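Local structure of PrgB (Enterococcus faecalis, 6EVU) at residues L30-S35 and I175-A180; F131-Q136 and A147-D152. The protein promotes aggregation, biofilm formation and conjugation by binding and compacting DNA, a function of the whole cell-wall protein, of which this chain is the adhesin domain. One frame throughout, in Å; residues are numbered along the deposited sequence.

Contact 1 of 2, residues L30-S35 and I175-A180; sequences LVFDQS and IKFFDA
Phe32 and Phe177 mark the closest backbone approach of 30-35 to 175-180, their CA atoms 9.8 Å apart, too far for strand pairing, so only side chains bridge the two. Strands 30-31 and 169-179 nevertheless belong to one antiparallel sheet of the two-sheet adhesin domain: 30-31 pairs with 119-121, which reaches 169-179 by way of 124-137, and Phe32 follows directly after 30-31. The contact illustrates how two strands that are not neighbours in a sheet can be joined through apolar side chains.

Phe177 carries most of the buried surface. The CE1 corner of its ring meets the CD1 side of Phe32, with Phe177 CE1 3.6 Å from Phe32 CD1, and the two ring planes are tilted by 45°, an oblique meeting. The ring of Phe32 is turned to Phe177 with CG anti to the backbone N (chi1 -158°). Leu30 comes from the opposite direction with its methyls: CD2 is 3.9 Å from Phe177 CE2, and CD1 sits over one ring face, offset toward the rim. Against the opposite face, also offset toward the rim, lies Ile175 CG2 of the same strand, 3.4 Å from the plane of the Phe177 ring.

Contact 2 of 2, residues F131-Q136 and A147-D152; sequences FVYELQ and AVFSND
Tyr133 and Phe149 supply the whole contact, the first from strand 124-137 and the second from strand 145-150. These strands belong to different antiparallel sheets, and here the sheets face each other as in a beta-sandwich, with one aromatic side chain from each meeting between them. The backbones stay well apart: the nearest CA atoms, those of Tyr133 and Ala147, are separated by 9.4 Å.

The side chains run alongside each other in opposite senses, yet one atom dominates. Phe149 CE1 lies over the centre of the Tyr133 ring, 3.3 Å above its plane, and is therefore close to all six ring carbons, the shortest approaches being 3.4 Å to Tyr133 CD1 and CE1. Beside it, Phe149 CD1 leans toward the phenolic end, 3.7 Å from Tyr133 CE1, while Phe149 CZ lies at the same distance from Tyr133 CD1. The centroids are 4.5 Å apart and the planes are inclined by 33°. Each ring is sent across the gap by the same choice of first torsion, CG anti to the carbonyl carbon (chi1 -63° in Tyr133 and -58° in Phe149).

Neighbours extend this core: Val112 of strand 110-115 and Ala157 of strand 157-160 touch both rings. Beyond Phe149 the strand ends in an ST turn, in which Ser150 OG accepts a bond from the backbone N of Asp152; the same hydroxyl is also hydrogen-bonded to Leu94 O.

No hydrogen bond or salt bridge links the two segments. A directional link between the sheets is supplied close by, where Tyr114 OH is hydrogen-bonded to Ser150 O. Attraction between Tyr133 and Phe149 themselves probably comes from dispersion and the exclusion of water, which implies a pairing that depends on the fit of two buried rings.

In the fold
Contact 2 is nested in sequence within the long loop that contact 1 closes, and their centres lie about 16 Å apart. Strands 124-137 and 169-179 are neighbours in one sheet, and the packing passes from one contact to the other through Phe131: its CE2 packs 3.8 Å from Ile175 CD1, and its CZ lies 4.0 Å from Phe32 CE2. Gln34 and Asp152 also touch. Contact 1 thus joins two strands of one sheet, and the loop after the first, whereas contact 2, closer to the centre of the chain, packs that sheet against the second. Together they exemplify an apolar core assembled from segments both near and far in sequence, 11 residues apart in contact 2 and 140 in contact 1.

Contact 1 of 2, residues L30-S35 and I175-A180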
# COMPACT_ATOMS: atom_id res chain seq x y z
N LEU A 30 -13.11 12.70 -5.15
CA LEU A 30 -12.01 12.21 -5.96
C LEU A 30 -12.37 10.82 -6.47
O LEU A 30 -12.74 9.94 -5.68
CB LEU A 30 -10.75 12.14 -5.11
CG LEU A 30 -9.55 11.50 -5.83
CD1 LEU A 30 -9.09 12.42 -6.97
CD2 LEU A 30 -8.41 11.18 -4.82
N VAL A 31 -12.30 10.64 -7.78
CA VAL A 31 -12.52 9.35 -8.43
C VAL A 31 -11.18 8.86 -8.98
O VAL A 31 -10.67 9.41 -9.96
CB VAL A 31 -13.57 9.45 -9.53
CG1 VAL A 31 -13.87 8.05 -10.17
CG2 VAL A 31 -14.87 10.15 -8.99
N PHE A 32 -10.67 7.78 -8.40
CA PHE A 32 -9.42 7.18 -8.85
C PHE A 32 -9.59 5.68 -8.62
O PHE A 32 -9.17 5.09 -7.62
CB PHE A 32 -8.20 7.77 -8.14
CG PHE A 32 -6.94 7.57 -8.94
CD1 PHE A 32 -6.53 8.54 -9.81
CD2 PHE A 32 -6.21 6.40 -8.88
CE1 PHE A 32 -5.39 8.34 -10.59
CE2 PHE A 32 -5.06 6.21 -9.65
CZ PHE A 32 -4.68 7.17 -10.49
N ASP A 33 -10.19 5.02 -9.59
CA ASP A 33 -10.63 3.63 -9.45
C ASP A 33 -10.60 2.99 -10.83
O ASP A 33 -10.09 3.59 -11.78
CB ASP A 33 -12.01 3.59 -8.78
CG ASP A 33 -13.07 4.33 -9.57
OD1 ASP A 33 -12.94 4.48 -10.79
OD2 ASP A 33 -14.05 4.76 -8.93
N GLN A 34 -11.17 1.78 -10.98
CA GLN A 34 -11.03 1.10 -12.27
C GLN A 34 -11.63 1.92 -13.43
O GLN A 34 -11.21 1.78 -14.59
CB GLN A 34 -11.72 -0.27 -12.24
CG GLN A 34 -11.09 -1.36 -13.13
CD GLN A 34 -9.57 -1.50 -12.99
OE1 GLN A 34 -8.81 -1.23 -13.92
NE2 GLN A 34 -9.11 -1.90 -11.79
N SER A 35 -12.64 2.74 -13.15
CA SER A 35 -13.28 3.53 -14.19
C SER A 35 -12.36 4.55 -14.86
O SER A 35 -12.74 5.13 -15.89
CB SER A 35 -14.52 4.23 -13.60
OG SER A 35 -14.17 5.31 -12.77
N ILE A 175 1.42 11.34 -3.85
CA ILE A 175 0.75 11.27 -5.15
C ILE A 175 0.38 12.68 -5.60
O ILE A 175 -0.16 13.46 -4.81
CB ILE A 175 -0.51 10.39 -5.08
CG1 ILE A 175 -0.11 8.94 -4.78
CG2 ILE A 175 -1.36 10.46 -6.42
CD1 ILE A 175 -1.24 8.04 -4.23
N LYS A 176 0.64 13.00 -6.87
CA LYS A 176 0.16 14.25 -7.44
C LYS A 176 -0.74 13.93 -8.60
O LYS A 176 -0.38 13.11 -9.45
CB LYS A 176 1.30 15.14 -7.91
CG LYS A 176 2.16 15.71 -6.84
CD LYS A 176 3.15 16.66 -7.49
CE LYS A 176 4.20 17.10 -6.52
NZ LYS A 176 5.21 18.01 -7.18
N PHE A 177 -1.91 14.56 -8.64
CA PHE A 177 -2.83 14.39 -9.77
C PHE A 177 -2.75 15.64 -10.63
O PHE A 177 -2.67 16.74 -10.10
CB PHE A 177 -4.27 14.24 -9.29
CG PHE A 177 -4.46 13.13 -8.33
CD1 PHE A 177 -4.35 11.80 -8.74
CD2 PHE A 177 -4.79 13.40 -7.02
CE1 PHE A 177 -4.58 10.78 -7.85
CE2 PHE A 177 -4.95 12.39 -6.11
CZ PHE A 177 -4.86 11.08 -6.51
N PHE A 178 -2.85 15.46 -11.97
CA PHE A 178 -2.76 16.60 -12.88
C PHE A 178 -3.95 16.65 -13.82
O PHE A 178 -4.39 15.62 -14.35
CB PHE A 178 -1.46 16.55 -13.69
CG PHE A 178 -0.22 16.63 -12.84
CD1 PHE A 178 0.38 15.47 -12.36
CD2 PHE A 178 0.34 17.85 -12.53
CE1 PHE A 178 1.56 15.56 -11.55
CE2 PHE A 178 1.45 17.96 -11.74
CZ PHE A 178 2.09 16.78 -11.26
N ASP A 179 -4.44 17.87 -14.04
CA ASP A 179 -5.51 18.10 -15.00
C ASP A 179 -4.93 18.16 -16.41
O ASP A 179 -3.72 18.02 -16.63
CB ASP A 179 -6.32 19.33 -14.60
CG ASP A 179 -5.60 20.67 -14.88
OD1 ASP A 179 -4.69 20.76 -15.72
OD2 ASP A 179 -6.01 21.67 -14.24
N ALA A 180 -5.82 18.25 -17.40
CA ALA A 180 -5.42 18.16 -18.81
C ALA A 180 -4.44 19.25 -19.18
O ALA A 180 -3.58 19.04 -20.05
CB ALA A 180 -6.66 18.26 -19.70

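Contact 2 of 2, residues F131-Q136 and A147-D152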
# COMPACT_ATOMS: atom_id res chain seq x y z
N PHE A 131 3.28 9.15 -8.97
CA PHE A 131 3.37 8.41 -7.71
C PHE A 131 4.84 8.38 -7.30
O PHE A 131 5.65 7.78 -8.01
CB PHE A 131 2.88 6.98 -7.96
CG PHE A 131 1.37 6.85 -8.06
CD1 PHE A 131 0.61 7.61 -8.95
CD2 PHE A 131 0.73 5.94 -7.21
CE1 PHE A 131 -0.81 7.46 -8.98
CE2 PHE A 131 -0.69 5.83 -7.23
CZ PHE A 131 -1.41 6.55 -8.14
N VAL A 132 5.19 9.01 -6.19
CA VAL A 132 6.58 9.07 -5.71
C VAL A 132 6.74 8.14 -4.53
O VAL A 132 6.07 8.29 -3.49
CB VAL A 132 6.97 10.49 -5.32
CG1 VAL A 132 8.42 10.51 -4.78
CG2 VAL A 132 6.74 11.41 -6.55
N TYR A 133 7.61 7.15 -4.71
CA TYR A 133 7.92 6.11 -3.72
C TYR A 133 9.28 6.38 -3.11
O TYR A 133 10.23 6.60 -3.84
CB TYR A 133 7.96 4.75 -4.40
CG TYR A 133 6.64 4.36 -4.99
CD1 TYR A 133 6.29 4.70 -6.32
CD2 TYR A 133 5.76 3.56 -4.24
CE1 TYR A 133 5.04 4.26 -6.86
CE2 TYR A 133 4.54 3.16 -4.78
CZ TYR A 133 4.22 3.51 -6.06
OH TYR A 133 3.06 3.14 -6.68
N GLU A 134 9.36 6.34 -1.78
CA GLU A 134 10.63 6.52 -1.12
C GLU A 134 10.75 5.46 -0.04
O GLU A 134 9.94 5.42 0.88
CB GLU A 134 10.77 7.93 -0.54
CG GLU A 134 12.17 8.13 -0.05
CD GLU A 134 12.49 9.57 0.30
OE1 GLU A 134 11.71 10.53 -0.01
OE2 GLU A 134 13.59 9.74 0.91
N LEU A 135 11.81 4.65 -0.13
CA LEU A 135 12.13 3.73 0.94
C LEU A 135 12.27 4.46 2.28
O LEU A 135 12.95 5.50 2.39
CB LEU A 135 13.43 2.96 0.62
CG LEU A 135 13.93 1.87 1.59
CD1 LEU A 135 14.78 0.89 0.77
CD2 LEU A 135 14.84 2.45 2.77
N GLN A 136 11.65 3.87 3.31
CA GLN A 136 11.83 4.28 4.69
C GLN A 136 12.40 3.20 5.62
O GLN A 136 13.16 3.54 6.55
CB GLN A 136 10.50 4.79 5.24
CG GLN A 136 10.13 6.09 4.52
CD GLN A 136 8.93 6.72 5.16
OE1 GLN A 136 7.91 6.08 5.29
NE2 GLN A 136 9.06 7.99 5.57
N ALA A 147 10.79 -3.20 -6.15
CA ALA A 147 9.45 -2.76 -6.50
C ALA A 147 9.14 -3.23 -7.89
O ALA A 147 10.00 -3.21 -8.79
CB ALA A 147 9.32 -1.24 -6.43
N VAL A 148 7.88 -3.60 -8.11
CA VAL A 148 7.37 -3.74 -9.45
C VAL A 148 6.20 -2.79 -9.53
O VAL A 148 5.23 -2.93 -8.76
CB VAL A 148 6.97 -5.18 -9.80
CG1 VAL A 148 6.49 -5.22 -11.22
CG2 VAL A 148 8.20 -6.15 -9.70
N PHE A 149 6.28 -1.83 -10.45
CA PHE A 149 5.23 -0.83 -10.65
C PHE A 149 4.39 -1.26 -11.83
O PHE A 149 4.91 -1.48 -12.93
CB PHE A 149 5.81 0.55 -10.88
CG PHE A 149 6.69 1.00 -9.74
CD1 PHE A 149 6.14 1.10 -8.46
CD2 PHE A 149 8.06 1.31 -9.92
CE1 PHE A 149 6.92 1.51 -7.35
CE2 PHE A 149 8.81 1.74 -8.80
CZ PHE A 149 8.25 1.86 -7.53
N SER A 150 3.09 -1.34 -11.62
CA SER A 150 2.17 -1.80 -12.66
C SER A 150 1.78 -0.69 -13.62
O SER A 150 1.59 0.46 -13.23
CB SER A 150 0.92 -2.39 -11.99
OG SER A 150 -0.09 -2.64 -12.98
N ASN A 151 1.63 -1.04 -14.91
CA ASN A 151 1.09 -0.09 -15.86
C ASN A 151 -0.37 0.28 -15.55
O ASN A 151 -0.87 1.23 -16.14
CB ASN A 151 1.23 -0.65 -17.31
CG ASN A 151 2.58 -0.27 -17.96
OD1 ASN A 151 2.98 0.90 -17.98
ND2 ASN A 151 3.28 -1.27 -18.50
N ASP A 152 -1.05 -0.50 -14.69
CA ASP A 152 -2.38 -0.17 -14.18
C ASP A 152 -2.20 0.59 -12.87
O ASP A 152 -1.76 -0.01 -11.88
CB ASP A 152 -3.19 -1.46 -13.98
CG ASP A 152 -4.64 -1.23 -13.59
OD1 ASP A 152 -4.96 -0.16 -13.04
OD2 ASP A 152 -5.50 -2.13 -13.81